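PDB 2RBC: sugar kinase from Agrobacterium tumefaciens, which probably phosphorylates a sugar or related small carbohydrate at the expense of ATP, as a ribokinase-like member of the pfkB kinase family. Local coordinates for residues 99-102 against 103-107; 294-297 against 298-302; 316-319 against 320-323; 275-278 against 279-283. One frame throughout, in Å; residues are numbered along the deposited sequence. Where two conformers were deposited one is given.

Contact 1 (99-102 against 103-107); sequences LRDL and SESGI
Ser-103 turns its hydroxyl back onto the preceding turn, where OG donates to Leu-99 O at 2.6 Å. The same oxygen receives Ser-103 N at 3.0 Å from the opposite face of its carbonyl plane, so two donors of one residue grip it. With OG on Leu-99 O, the chi1 of Ser-103, at 36°, is pulled from the usual value near 60° toward its own N. Glu-104 keeps the helical bond from its N to Arg-100 O, and its side chain, extended beyond CG, crosses that of Arg-100 at a slant. Glu-104 OE2 comes to 3.6 Å from Arg-100 NE, but well out of the guanidinium plane, where no N-H points at it; the long salt bridge is therefore one of charge alone. The two flat groups are turned 38° apart. A water donates to Glu-104 OE1 and weakly accepts from Arg-100 NE. Ser-105 is the first residue to leave helical angles. Its OG meets Asp-101 O at 2.7 Å from above the carbonyl plane and also bonds Arg-313, while Asp-101 OD2 takes Ala-65 N. Gly-106, with positive phi (96°), is the C-prime residue, and its N makes a weak bond to Ser-103 O. Ile-107 N returns to Leu-102 O at 3.2 Å, beside the apolar contact of Ile-107 CD1 with Leu-102 CD2. These last two backbone bonds define a Schellman motif, ending helix 93-104 inside a beta-alpha-beta unit.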
loop_
_atom_site.group_PDB
_atom_site.type_symbol
_atom_site.label_atom_id
_atom_site.label_comp_id
_atom_site.label_asym_id
_atom_site.label_seq_id
_atom_site.Cartn_x
_atom_site.Cartn_y
_atom_site.Cartn_z
ATOM N N LEU A 99 -14.260 2.226 6.272
ATOM C CA LEU A 99 -15.479 2.687 6.926
ATOM C C LEU A 99 -15.204 3.777 7.969
ATOM O O LEU A 99 -15.948 4.774 8.077
ATOM C CB LEU A 99 -16.234 1.522 7.564
ATOM C CG LEU A 99 -16.768 0.467 6.596
ATOM C CD1 LEU A 99 -17.233 -0.796 7.304
ATOM C CD2 LEU A 99 -17.856 1.040 5.688
ATOM N N ARG A 100 -14.165 3.574 8.770
ATOM C CA ARG A 100 -13.814 4.527 9.803
ATOM C C ARG A 100 -13.387 5.864 9.232
ATOM O O ARG A 100 -13.847 6.899 9.693
ATOM C CB ARG A 100 -12.757 3.936 10.737
ATOM C CG ARG A 100 -12.098 4.936 11.663
ATOM C CD ARG A 100 -11.313 4.225 12.726
ATOM N NE ARG A 100 -10.128 4.985 13.101
ATOM C CZ ARG A 100 -9.193 4.579 13.980
ATOM N NH1 ARG A 100 -8.134 5.360 14.219
ATOM N NH2 ARG A 100 -9.291 3.406 14.620
ATOM N N ASP A 101 -12.540 5.851 8.220
ATOM C CA ASP A 101 -12.076 7.096 7.620
ATOM C C ASP A 101 -13.256 7.866 7.001
ATOM O O ASP A 101 -13.457 9.069 7.258
ATOM C CB ASP A 101 -10.972 6.804 6.580
ATOM C CG ASP A 101 -10.377 8.101 5.943
ATOM O OD1 ASP A 101 -10.646 9.220 6.428
ATOM O OD2 ASP A 101 -9.648 8.039 4.951
ATOM N N LEU A 102 -14.046 7.171 6.191
ATOM C CA LEU A 102 -15.171 7.829 5.540
ATOM C C LEU A 102 -16.181 8.419 6.556
ATOM O O LEU A 102 -16.588 9.563 6.425
ATOM C CB LEU A 102 -15.811 6.895 4.509
ATOM C CG LEU A 102 -14.907 6.541 3.298
ATOM C CD1 LEU A 102 -15.589 5.546 2.394
ATOM C CD2 LEU A 102 -14.434 7.795 2.496
ATOM N N SER A 103 -16.559 7.692 7.601
ATOM C CA SER A 103 -17.478 8.309 8.557
ATOM C C SER A 103 -16.843 9.405 9.394
ATOM O O SER A 103 -17.528 10.328 9.774
ATOM C CB SER A 103 -18.147 7.303 9.461
ATOM O OG SER A 103 -17.242 6.314 9.750
ATOM N N GLU A 104 -15.557 9.299 9.713
ATOM C CA GLU A 104 -14.875 10.407 10.364
ATOM C C GLU A 104 -14.708 11.623 9.442
ATOM O O GLU A 104 -14.477 12.718 9.915
ATOM C CB GLU A 104 -13.526 9.944 10.925
ATOM C CG GLU A 104 -13.705 9.014 12.103
ATOM C CD GLU A 104 -12.375 8.502 12.665
ATOM O OE1 GLU A 104 -11.303 8.885 12.127
ATOM O OE2 GLU A 104 -12.404 7.727 13.656
ATOM N N SER A 105 -14.852 11.426 8.134
ATOM C CA SER A 105 -14.710 12.493 7.135
ATOM C C SER A 105 -16.066 13.167 6.826
ATOM O O SER A 105 -16.179 13.956 5.893
ATOM C CB SER A 105 -14.120 11.921 5.864
ATOM O OG SER A 105 -12.803 11.412 6.093
ATOM N N GLY A 106 -17.095 12.809 7.577
ATOM C CA GLY A 106 -18.389 13.445 7.481
ATOM C C GLY A 106 -19.406 12.765 6.605
ATOM O O GLY A 106 -20.456 13.349 6.341
ATOM N N ILE A 107 -19.143 11.530 6.189
ATOM C CA ILE A 107 -20.037 10.790 5.300
ATOM C C ILE A 107 -20.846 9.762 6.135
ATOM O O ILE A 107 -20.267 9.057 6.962
ATOM C CB ILE A 107 -19.213 10.070 4.202
ATOM C CG1 ILE A 107 -18.439 11.062 3.307
ATOM C CG2 ILE A 107 -20.101 9.185 3.298
ATOM C CD1 ILE A 107 -17.170 10.428 2.651
HETATM O O HOH W 1 -9.470 6.870 10.424
#

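Contact 2 (294-297 against 298-302); sequences AAVR and LSSVA. With SO4 (sulfate ion), chain B.
Ser-299 and Ser-300 fold their side chains back against the backbone of Ala-295 and Val-296, one turn earlier in helix 292-307. In each the OG is anti to the carbonyl carbon (chi1 -55° in Ser-299), which swings the hydroxyl beside its own N and toward the carbonyl oxygen four residues behind. Ser-299 OG thus donates to Ala-295 O at 2.7 Å, while Ser-299 N reaches that oxygen from the opposite face of the carbonyl plane at 3.1 Å. The pattern repeats one residue on, where Ser-300 OG lies 2.8 Å and Ser-300 N 2.9 Å from Val-296 O, again on opposite faces. Arg-297 heads away from the following turn on a chain extended from CG to NE. In the backbone, Arg-297 O accepts from Val-301 N at 2.9 Å and has Val-301 CG2 at 3.3 Å. The guanidinium meets a sulfate ion, probably from the crystallisation liquor, at its edge: Arg-297 NH2 donates to sulfate O2 at 2.9 Å along a bond bent to 144°. Gln-261 accepts from Arg-297 NE and also holds the sulfate, which Arg-332 bonds as well. The chemistry implies two things: both buried serine hydroxyls spend their protons inside the helix, where they can sit among the side chains of helix 274-287, and the cationic arginine end offers a site for an anion.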
loop_
_atom_site.group_PDB
_atom_site.type_symbol
_atom_site.label_atom_id
_atom_site.label_comp_id
_atom_site.label_asym_id
_atom_site.label_seq_id
_atom_site.Cartn_x
_atom_site.Cartn_y
_atom_site.Cartn_z
ATOM N N ALA A 294 -24.337 28.426 -13.105
ATOM C CA ALA A 294 -23.920 28.613 -11.684
ATOM C C ALA A 294 -23.340 27.323 -11.073
ATOM O O ALA A 294 -22.303 27.338 -10.380
ATOM C CB ALA A 294 -25.094 29.107 -10.859
ATOM N N ALA A 295 -23.998 26.204 -11.361
ATOM C CA ALA A 295 -23.586 24.893 -10.857
ATOM C C ALA A 295 -22.279 24.425 -11.491
ATOM O O ALA A 295 -21.426 23.872 -10.825
ATOM C CB ALA A 295 -24.673 23.899 -11.094
ATOM N N VAL A 296 -22.116 24.647 -12.786
ATOM C CA VAL A 296 -20.888 24.287 -13.447
ATOM C C VAL A 296 -19.747 25.144 -12.903
ATOM O O VAL A 296 -18.664 24.650 -12.692
ATOM C CB VAL A 296 -21.002 24.413 -14.948
ATOM C CG1 VAL A 296 -19.621 24.271 -15.595
ATOM C CG2 VAL A 296 -21.972 23.373 -15.521
ATOM N N ARG A 297 -19.980 26.440 -12.733
ATOM C CA ARG A 297 -18.970 27.323 -12.135
ATOM C C ARG A 297 -18.519 26.908 -10.747
ATOM O O ARG A 297 -17.315 26.818 -10.492
ATOM C CB ARG A 297 -19.475 28.762 -12.043
ATOM C CG ARG A 297 -19.395 29.495 -13.320
ATOM C CD ARG A 297 -20.207 30.734 -13.281
ATOM N NE ARG A 297 -19.976 31.503 -14.481
ATOM C CZ ARG A 297 -20.370 32.759 -14.640
ATOM N NH1 ARG A 297 -21.045 33.391 -13.694
ATOM N NH2 ARG A 297 -20.066 33.389 -15.748
ATOM N N LEU A 298 -19.473 26.688 -9.847
ATOM C CA LEU A 298 -19.159 26.300 -8.486
ATOM C C LEU A 298 -18.357 24.993 -8.447
ATOM O O LEU A 298 -17.380 24.902 -7.703
ATOM C CB LEU A 298 -20.446 26.141 -7.660
ATOM C CG LEU A 298 -20.319 25.940 -6.151
ATOM C CD1 LEU A 298 -19.863 27.197 -5.395
ATOM C CD2 LEU A 298 -21.633 25.354 -5.593
ATOM N N SER A 299 -18.783 24.005 -9.241
ATOM C CA SER A 299 -18.116 22.715 -9.311
ATOM C C SER A 299 -16.702 22.844 -9.860
ATOM O O SER A 299 -15.771 22.177 -9.364
ATOM C CB SER A 299 -18.921 21.773 -10.190
ATOM O OG SER A 299 -20.247 21.678 -9.741
ATOM N N SER A 300 -16.549 23.700 -10.872
ATOM C CA SER A 300 -15.257 23.984 -11.460
ATOM C C SER A 300 -14.292 24.611 -10.471
ATOM O O SER A 300 -13.133 24.188 -10.372
ATOM C CB SER A 300 -15.388 24.931 -12.665
ATOM O OG SER A 300 -16.070 24.271 -13.716
ATOM N N VAL A 301 -14.748 25.632 -9.752
ATOM C CA VAL A 301 -13.897 26.285 -8.785
ATOM C C VAL A 301 -13.514 25.343 -7.650
ATOM O O VAL A 301 -12.355 25.308 -7.220
ATOM C CB VAL A 301 -14.553 27.615 -8.248
ATOM C CG1 VAL A 301 -13.718 28.251 -7.131
ATOM C CG2 VAL A 301 -14.726 28.607 -9.424
ATOM N N ALA A 302 -14.476 24.577 -7.168
ATOM C CA ALA A 302 -14.211 23.611 -6.112
ATOM C C ALA A 302 -13.136 22.619 -6.542
ATOM O O ALA A 302 -12.176 22.356 -5.798
ATOM C CB ALA A 302 -15.483 22.888 -5.718
HETATM S S SO4 B . -16.553 33.216 -17.038
HETATM O O1 SO4 B . -16.967 34.603 -17.219
HETATM O O2 SO4 B . -17.721 32.349 -17.019
HETATM O O3 SO4 B . -15.708 32.771 -18.152
HETATM O O4 SO4 B . -15.852 33.139 -15.759
#

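Contact 3 (316-319 against 320-323); sequences APTR and EETE
Thr-318 and Glu-321 meet through two torsions: chi1 of 77° sets Thr-318 OG1 between its backbone N and carbonyl carbon, and chi1 of -73° swings the Glu-321 chain back beside its own N. Glu-321 N then donates to Thr-318 OG1 at 3.0 Å on a nearly straight line, and Thr-318 N returns a bond to Glu-321 OE1 at 3.2 Å, approaching from above the carboxylate plane. This reciprocal pair is a capping box, with Thr-318 as the N-cap of helix 319-330. Thr-318 O is gripped twice as well, by Thr-322 OG1 at 2.9 Å and by Thr-322 N at 3.1 Å, from opposite faces of its plane. Thr-322 OG1 also abuts the proline ring, 3.2 Å from Pro-317 CG. Arg-319, the residue after the N-cap, bends at chi2 (54°), Glu-323 bends there in the opposite sense, and the two side chains meet in a salt bridge. Arg-319 NE donates to Glu-323 OE2 at 2.9 Å, on the anti side of the carboxylate, and the two flat groups are nearly coplanar. A water at the guanidinium edge donates to Glu-323 OE2 and accepts from Arg-319 NH2, which also forms a salt bridge with Glu-288; NH1 goes to Met-79 O. These bonds hold the guanidinium in position. The loop and helix start pack on helix 292-307, Pro-317 on Leu-305 and Thr-322 on Leu-298 and Val-301, while Arg-319 touches Leu-284 of helix 274-287.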
loop_
_atom_site.group_PDB
_atom_site.type_symbol
_atom_site.label_atom_id
_atom_site.label_comp_id
_atom_site.label_asym_id
_atom_site.label_seq_id
_atom_site.Cartn_x
_atom_site.Cartn_y
_atom_site.Cartn_z
ATOM N N ALA A 316 -10.326 18.961 -0.843
ATOM C CA ALA A 316 -11.689 19.401 -1.171
ATOM C C ALA A 316 -11.985 20.648 -0.327
ATOM O O ALA A 316 -11.854 20.607 0.881
ATOM C CB ALA A 316 -12.704 18.301 -0.903
ATOM N N PRO A 317 -12.317 21.777 -0.971
ATOM C CA PRO A 317 -12.592 22.998 -0.182
ATOM C C PRO A 317 -13.948 23.045 0.500
ATOM O O PRO A 317 -14.869 22.311 0.143
ATOM C CB PRO A 317 -12.524 24.101 -1.236
ATOM C CG PRO A 317 -13.004 23.467 -2.445
ATOM C CD PRO A 317 -12.430 22.049 -2.412
ATOM N N THR A 318 -14.045 23.944 1.465
ATOM C CA THR A 318 -15.295 24.318 2.066
ATOM C C THR A 318 -16.144 25.090 1.075
ATOM O O THR A 318 -15.639 25.573 0.049
ATOM C CB THR A 318 -15.093 25.123 3.365
ATOM O OG1 THR A 318 -14.724 26.481 3.071
ATOM C CG2 THR A 318 -14.055 24.432 4.261
ATOM N N ARG A 319 -17.443 25.192 1.388
ATOM C CA ARG A 319 -18.361 25.928 0.561
ATOM C C ARG A 319 -17.938 27.412 0.514
ATOM O O ARG A 319 -17.910 28.038 -0.553
ATOM C CB ARG A 319 -19.776 25.794 1.122
ATOM C CG ARG A 319 -20.871 26.435 0.328
ATOM C CD ARG A 319 -20.872 25.949 -1.133
ATOM N NE ARG A 319 -22.000 26.466 -1.913
ATOM C CZ ARG A 319 -23.157 25.820 -2.057
ATOM N NH1 ARG A 319 -23.357 24.649 -1.458
ATOM N NH2 ARG A 319 -24.115 26.340 -2.805
ATOM N N GLU A 320 -17.593 27.922 1.691
ATOM C CA GLU A 320 -17.131 29.289 1.891
ATOM C C GLU A 320 -15.880 29.609 1.049
ATOM O O GLU A 320 -15.832 30.612 0.339
ATOM C CB GLU A 320 -16.842 29.502 3.374
ATOM C CG GLU A 320 -18.085 29.430 4.303
ATOM C CD GLU A 320 -18.735 28.031 4.392
ATOM O OE1 GLU A 320 -18.002 26.995 4.287
ATOM O OE2 GLU A 320 -19.995 28.002 4.546
ATOM N N GLU A 321 -14.891 28.728 1.108
ATOM C CA GLU A 321 -13.645 28.880 0.326
ATOM C C GLU A 321 -13.931 28.932 -1.159
ATOM O O GLU A 321 -13.365 29.774 -1.869
ATOM C CB GLU A 321 -12.629 27.770 0.608
ATOM C CG GLU A 321 -11.990 27.899 1.948
ATOM C CD GLU A 321 -11.249 26.683 2.418
ATOM O OE1 GLU A 321 -11.316 25.573 1.804
ATOM O OE2 GLU A 321 -10.574 26.847 3.457
ATOM N N THR A 322 -14.819 28.044 -1.623
ATOM C CA THR A 322 -15.245 28.012 -3.031
ATOM C C THR A 322 -16.009 29.289 -3.435
ATOM O O THR A 322 -15.709 29.907 -4.479
ATOM C CB THR A 322 -16.088 26.733 -3.361
ATOM O OG1 THR A 322 -15.447 25.545 -2.830
ATOM C CG2 THR A 322 -16.274 26.572 -4.910
ATOM N N GLU A 323 -16.951 29.726 -2.593
ATOM C CA GLU A 323 -17.733 30.922 -2.901
ATOM C C GLU A 323 -16.837 32.153 -3.017
ATOM O O GLU A 323 -17.019 32.980 -3.919
ATOM C CB GLU A 323 -18.822 31.214 -1.855
ATOM C CG GLU A 323 -19.926 30.161 -1.628
ATOM C CD GLU A 323 -20.989 30.138 -2.659
ATOM O OE1 GLU A 323 -20.931 31.000 -3.589
ATOM O OE2 GLU A 323 -21.890 29.244 -2.554
HETATM O O HOH W 2 -18.886 24.516 4.308
HETATM O O HOH W 3 -23.771 28.866 -4.302
#

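Contact 4 (275-278 against 279-283); sequences GDIF and HGTFA
His-279 N bonds Gly-275 O at 2.8 Å, and the side chain of the histidine returns to the same oxygen: chi1 of -61° places the ring beside its own N, and chi2 (140°) turns one face over Gly-275 O. Gly-275 O is 2.9 Å from His-279 ND1, yet the approach over the face has a poor angle for a hydrogen bond. His-279 ND1 instead meets, in the ring plane, a water at 3.1 Å that lies 3.0 Å from Asp-276 OD1. A hydroxyl bond runs from Thr-281 OG1 to Ile-277 O at 2.8 Å, while Thr-281 N reaches that oxygen from the opposite face of its plane. Gly-275 and Asp-276 lie in the first turn of helix 274-287, in the Ala-Gly-Asp run of the pfkB signature, which in relatives forms an anion hole and supplies the catalytic base; a similar role here is probable. Ring contacts follow. Phe-278 and His-279 cross at about a right angle, Phe-278 CD1 standing 4.0 Å from His-279 CD2. An apolar contact sets Phe-278 CE1 4.3 Å from Phe-282 CB, and the Phe-282 ring leads on to Phe-238, with their planes at about 30°. Val-208 of strand 206-210 touches Phe-278, His-279 and Phe-282.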
loop_
_atom_site.group_PDB
_atom_site.type_symbol
_atom_site.label_atom_id
_atom_site.label_comp_id
_atom_site.label_asym_id
_atom_site.label_seq_id
_atom_site.Cartn_x
_atom_site.Cartn_y
_atom_site.Cartn_z
ATOM N N GLY A 275 -12.193 15.503 -10.517
ATOM C CA GLY A 275 -13.502 15.176 -11.138
ATOM C C GLY A 275 -14.539 14.778 -10.117
ATOM O O GLY A 275 -15.690 15.166 -10.203
ATOM N N ASP A 276 -14.119 14.037 -9.105
ATOM C CA ASP A 276 -15.010 13.667 -8.001
ATOM C C ASP A 276 -15.505 14.858 -7.182
ATOM O O ASP A 276 -16.680 14.940 -6.790
ATOM C CB ASP A 276 -14.315 12.690 -7.059
ATOM C CG ASP A 276 -13.779 11.461 -7.782
ATOM O OD1 ASP A 276 -14.453 11.029 -8.741
ATOM O OD2 ASP A 276 -12.712 10.933 -7.390
ATOM N N ILE A 277 -14.609 15.785 -6.907
ATOM C CA ILE A 277 -15.021 16.991 -6.213
ATOM C C ILE A 277 -16.015 17.745 -7.093
ATOM O O ILE A 277 -17.005 18.290 -6.585
ATOM C CB ILE A 277 -13.800 17.860 -5.806
ATOM C CG1 ILE A 277 -13.188 17.398 -4.470
ATOM C CG2 ILE A 277 -14.201 19.353 -5.671
ATOM C CD1 ILE A 277 -12.965 15.859 -4.249
ATOM N N PHE A 278 -15.740 17.814 -8.397
ATOM C CA PHE A 278 -16.661 18.418 -9.362
ATOM C C PHE A 278 -18.035 17.769 -9.275
ATOM O O PHE A 278 -19.018 18.456 -9.131
ATOM C CB PHE A 278 -16.124 18.340 -10.822
ATOM C CG PHE A 278 -16.956 19.105 -11.861
ATOM C CD1 PHE A 278 -18.195 18.626 -12.290
ATOM C CD2 PHE A 278 -16.473 20.298 -12.434
ATOM C CE1 PHE A 278 -18.954 19.336 -13.214
ATOM C CE2 PHE A 278 -17.224 21.021 -13.384
ATOM C CZ PHE A 278 -18.460 20.545 -13.770
ATOM N N HIS A 279 -18.084 16.442 -9.362
ATOM C CA HIS A 279 -19.368 15.722 -9.407
ATOM C C HIS A 279 -20.207 15.871 -8.146
ATOM O O HIS A 279 -21.429 16.058 -8.210
ATOM C CB HIS A 279 -19.119 14.236 -9.686
ATOM C CG HIS A 279 -18.436 14.000 -10.989
ATOM N ND1 HIS A 279 -17.451 13.054 -11.148
ATOM C CD2 HIS A 279 -18.553 14.628 -12.183
ATOM C CE1 HIS A 279 -16.980 13.119 -12.390
ATOM N NE2 HIS A 279 -17.639 14.058 -13.040
ATOM N N GLY A 280 -19.555 15.776 -7.002
ATOM C CA GLY A 280 -20.233 15.917 -5.732
ATOM C C GLY A 280 -20.795 17.326 -5.588
ATOM O O GLY A 280 -21.912 17.481 -5.130
ATOM N N THR A 281 -20.016 18.348 -5.953
ATOM C CA THR A 281 -20.485 19.740 -5.890
ATOM C C THR A 281 -21.680 19.917 -6.812
ATOM O O THR A 281 -22.677 20.561 -6.464
ATOM C CB THR A 281 -19.325 20.726 -6.288
ATOM O OG1 THR A 281 -18.218 20.567 -5.375
ATOM C CG2 THR A 281 -19.786 22.169 -6.237
ATOM N N PHE A 282 -21.590 19.318 -7.995
ATOM C CA PHE A 282 -22.610 19.458 -8.999
ATOM C C PHE A 282 -23.893 18.795 -8.549
ATOM O O PHE A 282 -24.963 19.327 -8.720
ATOM C CB PHE A 282 -22.131 18.876 -10.332
ATOM C CG PHE A 282 -23.105 19.101 -11.443
ATOM C CD1 PHE A 282 -23.108 20.299 -12.136
ATOM C CD2 PHE A 282 -24.042 18.126 -11.769
ATOM C CE1 PHE A 282 -24.036 20.541 -13.132
ATOM C CE2 PHE A 282 -24.972 18.360 -12.788
ATOM C CZ PHE A 282 -24.965 19.574 -13.462
ATOM N N ALA A 283 -23.771 17.608 -7.978
ATOM C CA ALA A 283 -24.888 16.893 -7.427
ATOM C C ALA A 283 -25.580 17.652 -6.298
ATOM O O ALA A 283 -26.810 17.760 -6.277
ATOM C CB ALA A 283 -24.452 15.527 -6.962
HETATM O O HOH W 4 -17.467 11.171 -8.726
#

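From the N terminus the order is contact 1, contact 4, contact 2, contact 3. All four are local, spanning a turn or a helix end, so none closes a long loop, and they follow in series without nesting or crossing. Contact 1 stands apart: its centre is about 18 Å from that of contact 4, and it ends a helix between two strands of the large sheet. The other three form a touching group of successive helices. Ser-300 OG of 294-302 lies 3.5 Å from Phe-278 CE2 of 275-283, and Leu-298 O packs 3.4 Å from Thr-322 CG2 of 316-323. Ala-316 CB completes the group, 3.7 Å from Ile-277 CG1 of contact 4.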